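Local structure of 6-phosphogluconate dehydrogenase NAD-binding (Dyadobacter fermentans, 4GBJ) at residues I264-N267 with R268-G272. The protein is probably an NAD(P)-binding oxidoreductase of the 6-phosphogluconate and 3-hydroxyisobutyrate dehydrogenase family. Numbering follows the deposited sequence.
Sequences IIRN and RFISG
Ile270 CD1 sits over the centre of one face of the Arg266 guanidinium, 3.4 Å from its plane and 3.5 Å from Arg266 CZ. Arg266 reaches this place because its CG is anti to the backbone N (chi1 176°) and the chain runs extended to NE, crossing Ile270 obliquely one helical turn on. With an alanine at Arg266, Ile270 CD1 would probably lose its flat cover and be freer to turn. The Phe269 ring meets Ile265 O obliquely, with CD2 3.4 Å from that oxygen. Separately, Phe269 CE2 packs 3.8 Å from Ile265 CG2, the two side chains lying alongside each other and pointing the same way; Ile265 meets Ile245 and Ala182, and Phe269 meets Leu242 and, edge-to-face, the ring of Phe238. Ile264 CG2 stands 4.3 Å from Arg268 NE. The bend of Arg268 at chi2 accompanies the passage of its CG by Ile264 O (3.4 Å); NH2 forms a salt bridge with Glu186 and NH1 with Asp292, while Pro260 of the second subunit packs against this side chain. Behind these side chains the backbone keeps the regular i to i+4 ladder of helix 260-274, from Arg268 N to Ile264 O (3.0 Å) through to Ser271 N to Asn267 O. The chemistry thus divides round the helix: Ile265 and Phe269, both buried, join it to helices 169-197 and 238-254, Arg268 ties it by charge to helices 169-197 and 288-292, and at Arg266 a methyl covers one flat face of the cation without obstructing its in-plane N-H groups.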
ATOM      1  N   ILE B 264      -2.125  13.020  -9.350  1.00 17.97           N
ATOM      2  CA  ILE B 264      -1.545  13.567  -8.121  1.00 17.25           C
ATOM      3  C   ILE B 264      -0.060  13.248  -8.084  1.00 21.15           C
ATOM      4  O   ILE B 264       0.698  14.154  -7.887  1.00 21.19           O
ATOM      5  CB  ILE B 264      -2.247  13.048  -6.867  1.00 18.43           C
ATOM      6  CG1 ILE B 264      -3.760  13.427  -6.827  1.00 18.78           C
ATOM      7  CG2 ILE B 264      -1.545  13.500  -5.573  1.00 16.70           C
ATOM      8  CD1 ILE B 264      -4.078  14.649  -6.726  1.00 35.46           C
ATOM      9  N   ILE B 265       0.348  12.002  -8.376  1.00 18.05           N
ATOM     10  CA  ILE B 265       1.751  11.584  -8.388  1.00 18.11           C
ATOM     11  C   ILE B 265       2.524  12.382  -9.410  1.00 21.83           C
ATOM     12  O   ILE B 265       3.594  12.921  -9.100  1.00 20.56           O
ATOM     13  CB  ILE B 265       1.835  10.065  -8.661  1.00 20.59           C
ATOM     14  CG1 ILE B 265       1.277   9.234  -7.466  1.00 21.67           C
ATOM     15  CG2 ILE B 265       3.198   9.614  -9.036  1.00 21.80           C
ATOM     16  CD1 ILE B 265       1.946   9.407  -6.196  1.00 45.26           C
ATOM     17  N   ARG B 266       1.973  12.497 -10.623  1.00 17.30           N
ATOM     18  CA  ARG B 266       2.603  13.316 -11.648  1.00 17.97           C
ATOM     19  C   ARG B 266       2.867  14.743 -11.145  1.00 20.75           C
ATOM     20  O   ARG B 266       3.976  15.242 -11.320  1.00 18.26           O
ATOM     21  CB  ARG B 266       1.747  13.364 -12.919  1.00 18.19           C
ATOM     22  CG  ARG B 266       2.277  14.287 -14.012  1.00 21.83           C
ATOM     23  CD  ARG B 266       1.465  14.081 -15.287  1.00 21.05           C
ATOM     24  NE  ARG B 266       1.732  15.126 -16.270  1.00 20.45           N
ATOM     25  CZ  ARG B 266       1.267  16.370 -16.222  1.00 27.90           C
ATOM     26  NH1 ARG B 266       0.502  16.767 -15.205  1.00 19.27           N
ATOM     27  NH2 ARG B 266       1.585  17.236 -17.168  1.00 20.31           N
ATOM     28  N   ASN B 267       1.894  15.379 -10.507  1.00 21.76           N
ATOM     29  CA  ASN B 267       2.075  16.773 -10.010  1.00 20.09           C
ATOM     30  C   ASN B 267       3.098  16.844  -8.911  1.00 24.49           C
ATOM     31  O   ASN B 267       3.809  17.855  -8.845  1.00 22.95           O
ATOM     32  CB  ASN B 267       0.750  17.415  -9.554  1.00 17.91           C
ATOM     33  CG  ASN B 267      -0.121  17.779 -10.744  1.00 25.73           C
ATOM     34  OD1 ASN B 267       0.351  17.908 -11.858  1.00 21.11           O
ATOM     35  ND2 ASN B 267      -1.424  17.867 -10.557  1.00 23.94           N
ATOM     36  N   ARG B 268       3.243  15.762  -8.074  1.00 19.59           N
ATOM     37  CA  ARG B 268       4.297  15.780  -7.067  1.00 19.36           C
ATOM     38  C   ARG B 268       5.704  15.890  -7.709  1.00 18.95           C
ATOM     39  O   ARG B 268       6.559  16.588  -7.185  1.00 17.98           O
ATOM     40  CB  ARG B 268       4.262  14.530  -6.205  1.00 18.15           C
ATOM     41  CG  ARG B 268       3.026  14.330  -5.395  1.00 14.26           C
ATOM     42  CD  ARG B 268       2.694  15.548  -4.578  1.00 18.41           C
ATOM     43  NE  ARG B 268       1.767  15.263  -3.492  1.00 22.33           N
ATOM     44  CZ  ARG B 268       1.217  16.182  -2.703  1.00 27.58           C
ATOM     45  NH1 ARG B 268       1.474  17.461  -2.884  1.00 20.16           N
ATOM     46  NH2 ARG B 268       0.374  15.824  -1.747  1.00 24.31           N
ATOM     47  N   PHE B 269       5.939  15.161  -8.788  1.00 16.75           N
ATOM     48  CA  PHE B 269       7.220  15.214  -9.510  1.00 18.59           C
ATOM     49  C   PHE B 269       7.425  16.539 -10.190  1.00 20.94           C
ATOM     50  O   PHE B 269       8.518  17.112 -10.095  1.00 20.13           O
ATOM     51  CB  PHE B 269       7.369  14.105 -10.556  1.00 20.14           C
ATOM     52  CG  PHE B 269       7.611  12.749  -9.941  1.00 21.08           C
ATOM     53  CD1 PHE B 269       8.761  12.499  -9.206  1.00 22.34           C
ATOM     54  CD2 PHE B 269       6.641  11.751 -10.010  1.00 21.22           C
ATOM     55  CE1 PHE B 269       8.931  11.289  -8.547  1.00 22.72           C
ATOM     56  CE2 PHE B 269       6.823  10.545  -9.367  1.00 23.76           C
ATOM     57  CZ  PHE B 269       7.977  10.308  -8.661  1.00 22.28           C
ATOM     58  N   ILE B 270       6.383  17.052 -10.875  1.00 19.94           N
ATOM     59  CA  ILE B 270       6.516  18.358 -11.573  1.00 19.68           C
ATOM     60  C   ILE B 270       6.875  19.471 -10.544  1.00 22.32           C
ATOM     61  O   ILE B 270       7.809  20.260 -10.741  1.00 21.80           O
ATOM     62  CB  ILE B 270       5.235  18.701 -12.358  1.00 21.66           C
ATOM     63  CG1 ILE B 270       5.047  17.677 -13.512  1.00 20.19           C
ATOM     64  CG2 ILE B 270       5.315  20.105 -12.916  1.00 21.40           C
ATOM     65  CD1 ILE B 270       3.703  17.764 -14.196  1.00 17.32           C
ATOM     66  N   SER B 271       6.117  19.517  -9.453  1.00 19.23           N
ATOM     67  CA  SER B 271       6.333  20.482  -8.376  1.00 17.46           C
ATOM     68  C   SER B 271       7.693  20.273  -7.712  1.00 22.46           C
ATOM     69  O   SER B 271       8.383  21.253  -7.427  1.00 22.78           O
ATOM     70  CB  SER B 271       5.210  20.436  -7.339  1.00 17.66           C
ATOM     71  OG  SER B 271       5.384  21.512  -6.433  1.00 30.76           O
ATOM     72  N   GLY B 272       8.108  19.012  -7.524  1.00 19.05           N
ATOM     73  CA  GLY B 272       9.410  18.735  -6.959  1.00 17.57           C
ATOM     74  C   GLY B 272      10.549  19.229  -7.830  1.00 22.45           C
ATOM     75  O   GLY B 272      11.580  19.683  -7.323  1.00 20.66           O
TER